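Local structure of TetR family transcriptional regulator (Rhodococcus erythropolis, 4ZA6) at residues A[158-162]-A[163-167]; A[96-99]-A[100-103]. The protein probably represses transcription as a TetR-family DNA-binding regulator, acting on qsdA, a gene of quorum-sensing signal degradation. One frame throughout, in Å; residues are numbered along the deposited sequence.

In the fold
Both interactions are local turns at helix ends in the C-terminal, TetR_C-like part of the chain, their centres about 13 Å apart. Interaction 2 comes first in sequence, at the end of helix 93-101 where it breaks into helix 103-111; interaction 1 is the loop that leaves helix 143-158. Leu162 joins them: its CD1 lies 4.1 Å from Thr99 CG2, and its CD2 lies 4.1 Å from Pro103 CB. Tyr159 of interaction 1 and Arg96 of interaction 2 each come close to a bound 2-methyl-2,4-pentanediol, about 4 Å and 3 Å from their side chains. Such a molecule probably comes from the crystallisation liquor, although it may mark a pocket.

Interaction 1: A[158-162]-A[163-167]; sequences LYAPL and LGREK
Ala160 CB packs against Arg165 CB at 3.9 Å and meets Lys167 O at 3.4 Å, where the chain folds back after helix 143-158. Arg165 CG stands anti to its carbonyl carbon (chi1 -70°), and the bend at chi3 brings the side chain back past the methyl, with NE 4.0 Å from Ala160 CB. NE is buried here without a polar partner. Pro161 sets its ring against the returning loop: CG touches Lys167 C at 3.5 Å, and its CA-H points at Arg165 O. Two backbone N-H groups grip Ala160 O from opposite faces of its carbonyl plane, Leu163 N at 3.0 Å and Arg165 N at 3.0 Å, which ties the short 3-10 turn to the chain beyond it. Gly164 makes the bend between these donors at a positive phi of 98°, a conformation readily open to glycine. Arg165 also forms a long, weak ion pair with Glu169. The turn lies at the surface, in the loop that connects helix 143-158 to helix 170-181; its inner side is set against helix 103-111, with Tyr159 edge-to-face on Phe106, Leu162 also on Phe106, and Leu163 on Met111.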
# COMPACT_ATOMS: atom_id res chain seq x y z
N LEU A 158 2.27 3.95 10.14
CA LEU A 158 2.41 4.82 8.97
C LEU A 158 1.30 5.87 8.93
O LEU A 158 1.57 7.05 8.68
CB LEU A 158 2.42 3.98 7.69
CG LEU A 158 2.47 4.73 6.36
CD1 LEU A 158 3.63 5.75 6.31
CD2 LEU A 158 2.52 3.76 5.20
N TYR A 159 0.07 5.44 9.20
CA TYR A 159 -1.10 6.31 9.15
C TYR A 159 -1.57 6.82 10.50
O TYR A 159 -2.72 7.23 10.60
CB TYR A 159 -2.25 5.59 8.39
CG TYR A 159 -1.86 5.10 7.02
CD1 TYR A 159 -1.52 5.99 6.00
CD2 TYR A 159 -1.80 3.73 6.74
CE1 TYR A 159 -1.11 5.54 4.75
CE2 TYR A 159 -1.38 3.27 5.49
CZ TYR A 159 -1.05 4.18 4.50
OH TYR A 159 -0.65 3.73 3.27
N ALA A 160 -0.67 6.85 11.52
CA ALA A 160 -0.94 7.33 12.89
C ALA A 160 -1.65 8.71 12.96
O ALA A 160 -2.54 8.82 13.79
CB ALA A 160 0.32 7.32 13.73
N PRO A 161 -1.37 9.73 12.08
CA PRO A 161 -2.12 10.99 12.17
C PRO A 161 -3.63 10.86 11.91
O PRO A 161 -4.39 11.63 12.48
CB PRO A 161 -1.44 11.90 11.15
CG PRO A 161 -0.11 11.28 10.91
CD PRO A 161 -0.35 9.82 11.02
N LEU A 162 -4.06 9.85 11.14
CA LEU A 162 -5.48 9.59 10.88
C LEU A 162 -6.18 8.94 12.06
O LEU A 162 -7.40 8.93 12.13
CB LEU A 162 -5.65 8.72 9.63
CG LEU A 162 -5.18 9.37 8.34
CD1 LEU A 162 -5.19 8.38 7.21
CD2 LEU A 162 -6.00 10.64 8.01
N LEU A 163 -5.38 8.39 12.98
CA LEU A 163 -5.86 7.68 14.15
C LEU A 163 -5.72 8.50 15.42
O LEU A 163 -5.85 7.96 16.51
CB LEU A 163 -5.17 6.30 14.26
CG LEU A 163 -5.15 5.43 12.97
CD1 LEU A 163 -4.28 4.21 13.13
CD2 LEU A 163 -6.55 5.01 12.54
N GLY A 164 -5.48 9.80 15.25
CA GLY A 164 -5.39 10.74 16.37
C GLY A 164 -4.00 11.11 16.86
O GLY A 164 -3.88 11.85 17.84
N ARG A 165 -2.95 10.61 16.20
CA ARG A 165 -1.59 10.92 16.62
C ARG A 165 -0.96 12.10 15.88
O ARG A 165 -1.59 12.68 15.00
CB ARG A 165 -0.72 9.66 16.71
CG ARG A 165 -1.16 8.79 17.90
CD ARG A 165 -0.53 7.42 17.97
NE ARG A 165 -1.29 6.36 17.29
CZ ARG A 165 -1.12 5.06 17.51
NH1 ARG A 165 -0.22 4.64 18.40
NH2 ARG A 165 -1.83 4.17 16.84
N GLU A 166 0.22 12.51 16.30
CA GLU A 166 0.87 13.70 15.76
C GLU A 166 1.49 13.54 14.38
O GLU A 166 1.39 14.45 13.57
CB GLU A 166 1.88 14.28 16.77
CG GLU A 166 1.22 14.95 17.97
CD GLU A 166 2.16 15.52 19.01
OE1 GLU A 166 2.86 14.72 19.69
OE2 GLU A 166 2.17 16.76 19.19
N LYS A 167 2.15 12.39 14.13
CA LYS A 167 2.88 12.15 12.88
C LYS A 167 2.96 10.68 12.51
O LYS A 167 2.62 9.83 13.33
CB LYS A 167 4.32 12.71 13.02
CG LYS A 167 5.16 12.03 14.10
CD LYS A 167 6.64 11.98 13.72
CE LYS A 167 7.48 11.30 14.77
NZ LYS A 167 7.30 9.82 14.77

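Interaction 2: A[96-99]-A[100-103]; sequences RALT and KREP
The backbone keeps its helical i to i+4 bonding from Lys100 N to Arg96 O and from Glu102 N to Leu98 O, the latter 2.9 Å long and nearly straight at the hydrogen (160°), while Arg101 N between them is held only weakly, shared by Ala97 O and Leu98 O. Glu102 then leaves helical geometry and takes the N-cap position of helix 103-111. Pro103, which has no N-H to offer, sets CB and CD against Thr99 O, each 3.4 Å from it. Lys100 runs out extended from CG onward, its CB and CG 3.4 Å from Arg96 O, and its chain passes obliquely over that of Arg96, CE 4.1 Å from Arg96 CG. Arg101 CG lies anti to the backbone N (chi1 -170°); the bend at chi3 then folds the guanidinium back over the preceding turn, with Ala97 O over one of its faces and NH2 3.6 Å from Leu98 CD1. Glu102 OE2 lies in the guanidinium plane at its edge, in a salt bridge 3.6 Å from Arg101 NE. Leu98 CD1 thus sits beside both charged groups, while its side chain also packs on Leu51 and Leu55 of helix 47-69. Glu102 OE1 forms a salt bridge with Arg47 NH1, and Arg96 NH2 is hydrogen-bonded to Glu90 O. With an arginine at each oxygen, the Glu102 carboxylate is probably stabilised as an anion, and it links this helix end by charge to the start of helix 47-69.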
# COMPACT_ATOMS: atom_id res chain seq x y z
N ARG A 96 -2.20 12.74 0.41
CA ARG A 96 -2.47 13.84 1.34
C ARG A 96 -3.79 14.54 1.04
O ARG A 96 -4.56 14.78 1.97
CB ARG A 96 -1.30 14.84 1.35
CG ARG A 96 -1.12 15.57 2.68
CD ARG A 96 0.30 16.08 2.86
NE ARG A 96 1.21 15.04 3.35
CZ ARG A 96 1.46 14.79 4.64
NH1 ARG A 96 0.86 15.51 5.58
NH2 ARG A 96 2.30 13.83 4.98
N ALA A 97 -4.07 14.83 -0.25
CA ALA A 97 -5.31 15.46 -0.70
C ALA A 97 -6.50 14.53 -0.45
O ALA A 97 -7.55 15.00 -0.02
CB ALA A 97 -5.22 15.80 -2.19
N LEU A 98 -6.32 13.22 -0.71
CA LEU A 98 -7.35 12.20 -0.52
C LEU A 98 -7.66 12.02 0.96
O LEU A 98 -8.83 12.07 1.33
CB LEU A 98 -6.91 10.87 -1.16
CG LEU A 98 -7.90 9.70 -1.04
CD1 LEU A 98 -8.94 9.73 -2.16
CD2 LEU A 98 -7.17 8.36 -1.01
N THR A 99 -6.63 11.89 1.81
CA THR A 99 -6.79 11.70 3.26
C THR A 99 -7.42 12.87 3.97
O THR A 99 -8.11 12.68 4.97
CB THR A 99 -5.52 11.16 3.94
OG1 THR A 99 -4.45 12.11 3.83
CG2 THR A 99 -5.09 9.82 3.38
N LYS A 100 -7.21 14.09 3.45
CA LYS A 100 -7.78 15.32 4.01
C LYS A 100 -9.27 15.38 3.73
O LYS A 100 -10.04 15.77 4.61
CB LYS A 100 -7.07 16.56 3.45
CG LYS A 100 -5.83 16.94 4.23
CD LYS A 100 -5.04 18.04 3.53
CE LYS A 100 -3.74 18.36 4.23
NZ LYS A 100 -3.01 19.47 3.57
N ARG A 101 -9.68 14.95 2.53
CA ARG A 101 -11.08 14.98 2.12
C ARG A 101 -11.91 13.80 2.63
O ARG A 101 -13.06 14.00 3.00
CB ARG A 101 -11.15 15.10 0.59
CG ARG A 101 -12.53 15.37 -0.00
CD ARG A 101 -12.51 15.33 -1.53
NE ARG A 101 -11.86 14.13 -2.04
CZ ARG A 101 -10.67 14.11 -2.64
NH1 ARG A 101 -10.01 15.23 -2.85
NH2 ARG A 101 -10.16 12.97 -3.05
N GLU A 102 -11.35 12.56 2.61
CA GLU A 102 -12.07 11.34 2.95
C GLU A 102 -11.30 10.48 3.95
O GLU A 102 -10.94 9.36 3.60
CB GLU A 102 -12.32 10.53 1.66
CG GLU A 102 -13.03 11.32 0.57
CD GLU A 102 -13.38 10.49 -0.63
OE1 GLU A 102 -14.29 9.64 -0.52
OE2 GLU A 102 -12.74 10.68 -1.69
N PRO A 103 -11.04 10.94 5.19
CA PRO A 103 -10.23 10.12 6.10
C PRO A 103 -10.83 8.76 6.47
O PRO A 103 -10.09 7.78 6.46
CB PRO A 103 -10.02 11.05 7.30
CG PRO A 103 -11.20 11.97 7.26
CD PRO A 103 -11.39 12.24 5.81